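Local coordinates for alpha-L-arabinofuranosidase B (Aspergillus kawachii, PDB 6SXT), which releases terminal non-reducing alpha-L-arabinofuranosyl residues from arabinoxylan, arabinan and arabinogalactan by hydrolysis, as a secreted GH54 enzyme, at residues Tyr148-Gly153 / Phe227-Val232; Phe162-Ala167 / Gly288-Gly293. All blocks are in the same frame, centred on the assembly; numbering follows the deposited sequence.

Interaction 1: Tyr148-Gly153 / Phe227-Val232; sequences YAVLDG and FVTAAV
The carbonyl oxygen of A149 is gripped by the amide of A230: A230 N lies 2.9 Å from A149 O, with an N-H...O angle of 172°. The same oxygen also receives a longer CA-H...O contact from T229. In return A149 N reaches A230 O at 2.9 Å, and that oxygen also takes the CA-H of Y148, with Y148 CA 3.0 Å from A230 O. Two residues on, L151 and V228 repeat the exchange, so that L151 N to V228 O and V228 N to L151 O close a second ring of paired bonds. A149-A230 and L151-V228 are thus the hydrogen-bonded pairs, and Y148-A231 and V150-T229 the non-hydrogen-bonded ones, of two antiparallel strands in the catalytic domain's concanavalin-clan beta sandwich. On its other edge strand 145-152 pairs with strand 288-296, which makes it an inner strand of its sheet. One face carries A149, L151, V228 and A230 and is met by L184 and I182 of strand 180-185. There V228 CG1, held between its own backbone N and carbonyl carbon (chi1 60°), leans over the neighbouring strand, 3.9 Å from L151 CB and 3.5 Å from L151 O. The other face carries Y148, V150, T229 and A231 and receives helix 302-315. V150 CG2 passes T229 OG1 at 4.1 Å, a van der Waals approach; the hydroxyl's hydrogen bond goes to Q309. Y148 meets A231 through its CB, 4.2 Å from A231 CB, while chi1 of 82° carries the phenol away from strand 227-235, and its OH has its partner in E292 of strand 288-296.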
ATOM      1  N   TYR A 148      13.914  -2.872   9.941  1.00 14.38           N
ATOM      2  CA  TYR A 148      13.720  -1.607   9.211  1.00 14.02           C
ATOM      3  C   TYR A 148      12.679  -1.845   8.120  1.00 13.75           C
ATOM      4  O   TYR A 148      12.437  -3.007   7.748  1.00 14.48           O
ATOM      5  CB  TYR A 148      15.010  -1.015   8.605  1.00 13.86           C
ATOM      6  CG  TYR A 148      15.438  -1.594   7.272  1.00 13.66           C
ATOM      7  CD1 TYR A 148      16.239  -2.707   7.195  1.00 14.83           C
ATOM      8  CD2 TYR A 148      14.989  -1.043   6.077  1.00 14.46           C
ATOM      9  CE1 TYR A 148      16.590  -3.270   5.980  1.00 14.82           C
ATOM     10  CE2 TYR A 148      15.331  -1.590   4.862  1.00 14.25           C
ATOM     11  CZ  TYR A 148      16.146  -2.698   4.807  1.00 14.44           C
ATOM     12  OH  TYR A 148      16.483  -3.278   3.601  1.00 15.47           O
ATOM     13  N   ALA A 149      12.124  -0.766   7.616  1.00 14.01           N
ATOM     14  CA  ALA A 149      11.315  -0.780   6.407  1.00 14.19           C
ATOM     15  C   ALA A 149      11.559   0.489   5.641  1.00 15.05           C
ATOM     16  O   ALA A 149      11.736   1.558   6.269  1.00 15.51           O
ATOM     17  CB  ALA A 149       9.853  -0.979   6.713  1.00 15.24           C
ATOM     18  N   VAL A 150      11.443   0.379   4.326  1.00 13.65           N
ATOM     19  CA  VAL A 150      11.353   1.584   3.467  1.00 12.97           C
ATOM     20  C   VAL A 150       9.893   1.692   3.044  1.00 14.36           C
ATOM     21  O   VAL A 150       9.327   0.730   2.461  1.00 14.03           O
ATOM     22  CB  VAL A 150      12.282   1.517   2.247  1.00 13.86           C
ATOM     23  CG1 VAL A 150      12.035   2.692   1.303  1.00 14.39           C
ATOM     24  CG2 VAL A 150      13.748   1.447   2.690  1.00 14.47           C
ATOM     25  N   LEU A 151       9.280   2.809   3.389  1.00 13.80           N
ATOM     26  CA  LEU A 151       7.836   3.068   3.246  1.00 14.48           C
ATOM     27  C   LEU A 151       7.616   4.371   2.476  1.00 15.33           C
ATOM     28  O   LEU A 151       8.510   5.176   2.308  1.00 15.23           O
ATOM     29  CB  LEU A 151       7.202   3.187   4.644  1.00 13.68           C
ATOM     30  CG  LEU A 151       7.518   2.058   5.625  1.00 14.53           C
ATOM     31  CD1 LEU A 151       6.913   2.389   7.008  1.00 16.68           C
ATOM     32  CD2 LEU A 151       6.975   0.733   5.116  1.00 15.16           C
ATOM     33  N   ASP A 152       6.388   4.538   2.015  1.00 14.99           N
ATOM     34  CA  ASP A 152       5.910   5.801   1.387  1.00 15.47           C
ATOM     35  C   ASP A 152       5.484   6.718   2.516  1.00 15.98           C
ATOM     36  O   ASP A 152       4.440   6.484   3.131  1.00 17.15           O
ATOM     37  CB  ASP A 152       4.790   5.522   0.372  1.00 15.71           C
ATOM     38  CG  ASP A 152       4.232   6.754  -0.305  1.00 16.05           C
ATOM     39  OD1 ASP A 152       4.568   7.878   0.163  1.00 16.12           O
ATOM     40  OD2 ASP A 152       3.483   6.599  -1.277  1.00 16.50           O
ATOM     41  N   GLY A 153       6.255   7.756   2.809  1.00 16.20           N
ATOM     42  CA  GLY A 153       5.885   8.653   3.897  1.00 16.79           C
ATOM     43  C   GLY A 153       4.655   9.496   3.627  1.00 18.49           C
ATOM     44  O   GLY A 153       4.206  10.191   4.540  1.00 20.56           O
ATOM     45  N   PHE A 227      10.000   8.776   0.393  1.00 15.46           N
ATOM     46  CA  PHE A 227      10.528   7.454   0.753  1.00 14.35           C
ATOM     47  C   PHE A 227      11.189   7.610   2.116  1.00 14.60           C
ATOM     48  O   PHE A 227      12.159   8.408   2.270  1.00 15.22           O
ATOM     49  CB  PHE A 227      11.533   6.943  -0.274  1.00 15.05           C
ATOM     50  CG  PHE A 227      10.921   6.761  -1.627  1.00 14.69           C
ATOM     51  CD1 PHE A 227      10.261   5.590  -1.953  1.00 14.53           C
ATOM     52  CD2 PHE A 227      11.081   7.732  -2.597  1.00 16.41           C
ATOM     53  CE1 PHE A 227       9.671   5.452  -3.203  1.00 15.74           C
ATOM     54  CE2 PHE A 227      10.543   7.573  -3.862  1.00 15.60           C
ATOM     55  CZ  PHE A 227       9.830   6.440  -4.149  1.00 15.63           C
ATOM     56  N   VAL A 228      10.680   6.893   3.106  1.00 14.74           N
ATOM     57  CA  VAL A 228      11.186   6.980   4.486  1.00 15.17           C
ATOM     58  C   VAL A 228      11.830   5.673   4.868  1.00 14.89           C
ATOM     59  O   VAL A 228      11.240   4.597   4.648  1.00 14.48           O
ATOM     60  CB  VAL A 228      10.118   7.464   5.474  1.00 17.67           C
ATOM     61  CG1 VAL A 228       8.921   6.584   5.532  1.00 19.44           C
ATOM     62  CG2 VAL A 228      10.728   7.634   6.867  1.00 20.46           C
ATOM     63  N   THR A 229      13.031   5.738   5.444  1.00 14.22           N
ATOM     64  CA  THR A 229      13.625   4.582   6.130  1.00 14.98           C
ATOM     65  C   THR A 229      13.224   4.652   7.586  1.00 14.99           C
ATOM     66  O   THR A 229      13.608   5.620   8.247  1.00 15.71           O
ATOM     67  CB  THR A 229      15.138   4.525   6.047  1.00 15.85           C
ATOM     68  OG1 THR A 229      15.507   4.576   4.659  1.00 15.53           O
ATOM     69  CG2 THR A 229      15.663   3.259   6.659  1.00 16.12           C
ATOM     70  N   ALA A 230      12.493   3.655   8.072  1.00 15.33           N
ATOM     71  CA  ALA A 230      12.171   3.544   9.511  1.00 15.41           C
ATOM     72  C   ALA A 230      13.005   2.418  10.062  1.00 15.88           C
ATOM     73  O   ALA A 230      12.837   1.276   9.573  1.00 15.91           O
ATOM     74  CB  ALA A 230      10.696   3.280   9.674  1.00 16.56           C
ATOM     75  N   ALA A 231      13.825   2.659  11.088  1.00 15.57           N
ATOM     76  CA  ALA A 231      14.665   1.620  11.703  1.00 16.13           C
ATOM     77  C   ALA A 231      14.327   1.575  13.185  1.00 16.41           C
ATOM     78  O   ALA A 231      14.455   2.614  13.886  1.00 17.11           O
ATOM     79  CB  ALA A 231      16.145   1.838  11.485  1.00 17.65           C
ATOM     80  N   VAL A 232      13.963   0.394  13.649  1.00 15.70           N
ATOM     81  CA  VAL A 232      13.489   0.200  15.049  1.00 16.41           C
ATOM     82  C   VAL A 232      14.274  -0.951  15.645  1.00 16.17           C
ATOM     83  O   VAL A 232      14.587  -1.959  14.945  1.00 16.63           O
ATOM     84  CB  VAL A 232      11.959  -0.017  15.105  1.00 16.76           C
ATOM     85  CG1 VAL A 232      11.520  -0.695  16.408  1.00 18.86           C
ATOM     86  CG2 VAL A 232      11.261   1.286  14.846  1.00 17.17           C
TER

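Interaction 2: Phe162-Ala167 / Gly288-Gly293; sequences FDYGNA and GTFYEG
The F162 ring lies with one face against the backbone of G288, and the Y164 ring has one face met by the edge of F290. G288 CA sits 3.5 Å from the centroid of the F162 ring, 16° off the normal, a CH-pi contact in which CE1 comes closest, 3.4 Å from G288 CA. The absence of a side chain at G288 lets the ring settle so near the strand; F290 N lies at the ring's edge, near its plane. In the second aromatic group, F290 CE1 stands over the centre of the Y164 ring, 3.8 Å from Y164 CD1. The centroids are 4.9 Å apart and the planes meet at 50°, an inclined edge-to-face pair. F162, just before the short strand 163-164, and Y164 within it both hold CG anti to the backbone N (chi1 175° in Y164), which sends their rings toward strand 288-296. The outer end of the Y164 ring comes down beside G293, another residue without a side chain, with CE2 4.0 Å from G293 C. Its hydroxyl is hydrogen-bonded to H19. L151 touches both F162 and F290, and L276 both Y164 and F290, extending this apolar layer. D163, between the two aromatic residues, touches the bound inhibitor-derived ligand instead. The contact is therefore face-to-face packing between sheets in a beta sandwich: the edge strand 163-164 of the sheet carrying the substrate-binding D203 is joined by aromatic rings to the large sheet containing strand 288-296.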
ATOM      1  N   PHE A 162      -0.844   0.631  10.630  1.00 16.83           N
ATOM      2  CA  PHE A 162       0.044   0.249   9.498  1.00 16.05           C
ATOM      3  C   PHE A 162       1.380  -0.163  10.106  1.00 15.50           C
ATOM      4  O   PHE A 162       2.255   0.697  10.350  1.00 15.74           O
ATOM      5  CB  PHE A 162       0.207   1.391   8.490  1.00 15.47           C
ATOM      6  CG  PHE A 162       1.012   0.927   7.310  1.00 16.09           C
ATOM      7  CD1 PHE A 162       0.431   0.067   6.411  1.00 15.65           C
ATOM      8  CD2 PHE A 162       2.360   1.243   7.167  1.00 18.22           C
ATOM      9  CE1 PHE A 162       1.133  -0.447   5.337  1.00 16.75           C
ATOM     10  CE2 PHE A 162       3.083   0.711   6.100  1.00 19.15           C
ATOM     11  CZ  PHE A 162       2.464  -0.116   5.199  1.00 17.27           C
ATOM     12  N   ASP A 163       1.524  -1.440  10.391  1.00 15.00           N
ATOM     13  CA  ASP A 163       2.669  -1.993  11.123  1.00 15.24           C
ATOM     14  C   ASP A 163       3.530  -2.911  10.248  1.00 15.74           C
ATOM     15  O   ASP A 163       3.039  -3.548   9.326  1.00 17.37           O
ATOM     16  CB  ASP A 163       2.315  -2.778  12.373  1.00 16.96           C
ATOM     17  CG  ASP A 163       1.733  -2.000  13.517  1.00 18.93           C
ATOM     18  OD1 ASP A 163       1.580  -0.777  13.420  1.00 17.51           O
ATOM     19  OD2 ASP A 163       1.364  -2.707  14.545  1.00 18.86           O
ATOM     20  N   TYR A 164       4.793  -3.023  10.617  1.00 15.30           N
ATOM     21  CA  TYR A 164       5.678  -4.084  10.108  1.00 14.52           C
ATOM     22  C   TYR A 164       6.533  -4.532  11.274  1.00 14.79           C
ATOM     23  O   TYR A 164       7.267  -3.711  11.874  1.00 15.22           O
ATOM     24  CB  TYR A 164       6.581  -3.611   8.964  1.00 13.85           C
ATOM     25  CG  TYR A 164       7.573  -4.645   8.508  1.00 13.41           C
ATOM     26  CD1 TYR A 164       7.143  -5.822   7.918  1.00 14.31           C
ATOM     27  CD2 TYR A 164       8.944  -4.510   8.705  1.00 14.21           C
ATOM     28  CE1 TYR A 164       8.026  -6.799   7.493  1.00 14.11           C
ATOM     29  CE2 TYR A 164       9.851  -5.460   8.269  1.00 15.36           C
ATOM     30  CZ  TYR A 164       9.402  -6.624   7.656  1.00 15.01           C
ATOM     31  OH  TYR A 164      10.320  -7.562   7.264  1.00 15.18           O
ATOM     32  N   GLY A 165       6.451  -5.822  11.621  1.00 14.17           N
ATOM     33  CA  GLY A 165       7.336  -6.388  12.634  1.00 15.35           C
ATOM     34  C   GLY A 165       6.708  -7.474  13.477  1.00 15.78           C
ATOM     35  O   GLY A 165       5.895  -8.251  12.994  1.00 15.78           O
ATOM     36  N   ASN A 166       7.126  -7.543  14.739  1.00 16.60           N
ATOM     37  CA  ASN A 166       6.933  -8.712  15.621  1.00 15.87           C
ATOM     38  C   ASN A 166       5.553  -8.628  16.274  1.00 17.04           C
ATOM     39  O   ASN A 166       5.196  -7.553  16.817  1.00 16.63           O
ATOM     40  CB  ASN A 166       8.034  -8.716  16.678  1.00 16.78           C
ATOM     41  CG  ASN A 166       8.302 -10.056  17.332  1.00 16.70           C
ATOM     42  OD1 ASN A 166       7.343 -10.718  17.759  1.00 16.98           O
ATOM     43  ND2 ASN A 166       9.553 -10.478  17.377  1.00 17.44           N
ATOM     44  N   ALA A 167       4.789  -9.718  16.220  1.00 16.41           N
ATOM     45  CA  ALA A 167       3.425  -9.711  16.739  1.00 16.66           C
ATOM     46  C   ALA A 167       3.014 -11.061  17.323  1.00 17.59           C
ATOM     47  O   ALA A 167       3.833 -11.945  17.430  1.00 18.78           O
ATOM     48  CB  ALA A 167       2.478  -9.217  15.707  1.00 19.88           C
ATOM     49  N   GLY A 288      -0.902   2.167   3.738  1.00 16.05           N
ATOM     50  CA  GLY A 288       0.535   2.469   3.633  1.00 15.83           C
ATOM     51  C   GLY A 288       1.144   1.678   2.515  1.00 14.71           C
ATOM     52  O   GLY A 288       0.466   0.874   1.897  1.00 14.49           O
ATOM     53  N   THR A 289       2.398   1.968   2.229  1.00 15.02           N
ATOM     54  CA  THR A 289       3.112   1.270   1.179  1.00 13.20           C
ATOM     55  C   THR A 289       4.442   0.771   1.717  1.00 14.10           C
ATOM     56  O   THR A 289       5.197   1.572   2.294  1.00 14.55           O
ATOM     57  CB  THR A 289       3.410   2.175  -0.025  1.00 15.29           C
ATOM     58  OG1 THR A 289       2.176   2.632  -0.577  1.00 15.71           O
ATOM     59  CG2 THR A 289       4.182   1.463  -1.112  1.00 15.08           C
ATOM     60  N   PHE A 290       4.720  -0.486   1.452  1.00 14.33           N
ATOM     61  CA  PHE A 290       5.962  -1.170   1.861  1.00 13.94           C
ATOM     62  C   PHE A 290       6.780  -1.509   0.629  1.00 14.83           C
ATOM     63  O   PHE A 290       6.247  -2.108  -0.333  1.00 14.42           O
ATOM     64  CB  PHE A 290       5.607  -2.445   2.620  1.00 14.56           C
ATOM     65  CG  PHE A 290       6.752  -3.325   3.042  1.00 14.17           C
ATOM     66  CD1 PHE A 290       7.303  -3.214   4.297  1.00 15.33           C
ATOM     67  CD2 PHE A 290       7.217  -4.330   2.204  1.00 15.06           C
ATOM     68  CE1 PHE A 290       8.298  -4.067   4.747  1.00 14.82           C
ATOM     69  CE2 PHE A 290       8.239  -5.179   2.633  1.00 16.25           C
ATOM     70  CZ  PHE A 290       8.773  -5.053   3.914  1.00 14.36           C
ATOM     71  N   TYR A 291       8.059  -1.137   0.639  1.00 14.13           N
ATOM     72  CA  TYR A 291       8.961  -1.475  -0.497  1.00 13.56           C
ATOM     73  C   TYR A 291       9.940  -2.594  -0.104  1.00 14.33           C
ATOM     74  O   TYR A 291      10.235  -3.471  -0.937  1.00 14.66           O
ATOM     75  CB  TYR A 291       9.730  -0.211  -0.910  1.00 12.96           C
ATOM     76  CG  TYR A 291       8.821   0.867  -1.455  1.00 13.46           C
ATOM     77  CD1 TYR A 291       8.221   0.784  -2.698  1.00 13.43           C
ATOM     78  CD2 TYR A 291       8.557   2.004  -0.713  1.00 14.27           C
ATOM     79  CE1 TYR A 291       7.396   1.779  -3.195  1.00 13.97           C
ATOM     80  CE2 TYR A 291       7.731   2.986  -1.196  1.00 14.04           C
ATOM     81  CZ  TYR A 291       7.151   2.897  -2.429  1.00 14.69           C
ATOM     82  OH  TYR A 291       6.355   3.904  -2.920  1.00 15.81           O
ATOM     83  N   GLU A 292      10.547  -2.514   1.070  1.00 13.39           N
ATOM     84  CA  GLU A 292      11.520  -3.498   1.549  1.00 13.52           C
ATOM     85  C   GLU A 292      11.598  -3.414   3.066  1.00 14.32           C
ATOM     86  O   GLU A 292      11.284  -2.348   3.627  1.00 13.98           O
ATOM     87  CB  GLU A 292      12.916  -3.284   0.932  1.00 13.50           C
ATOM     88  CG  GLU A 292      13.558  -1.945   1.274  1.00 13.90           C
ATOM     89  CD  GLU A 292      14.931  -1.755   0.641  1.00 14.97           C
ATOM     90  OE1 GLU A 292      14.947  -1.536  -0.575  1.00 14.57           O
ATOM     91  OE2 GLU A 292      15.942  -1.931   1.345  1.00 13.94           O
ATOM     92  N   GLY A 293      12.030  -4.490   3.681  1.00 13.92           N
ATOM     93  CA  GLY A 293      12.246  -4.449   5.126  1.00 13.80           C
ATOM     94  C   GLY A 293      12.781  -5.778   5.605  1.00 13.77           C
ATOM     95  O   GLY A 293      12.716  -6.782   4.890  1.00 14.23           O
TER

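Interactions 1 and 2 have centres 8 Å apart and share one sheet, in which strand 145-152 lies between 227-235 and 288-296. V150 N to E292 O, at 2.8 Å, is a probable backbone hydrogen bond joining them, and Y148 OH to E292 OE2, at 2.7 Å, is a probable side-chain one. L151 CD2 packs 3.4 Å from T289 O, and Y164 CE2 lies 3.6 Å from Y148 O; the Y164 ring thus also packs against the backbone of interaction 1. Toward the active site, the F162 side chain is about 10 Å from the bound ligand and about 9 Å from the D203 side chain; that of L151 is about 12 Å from D203.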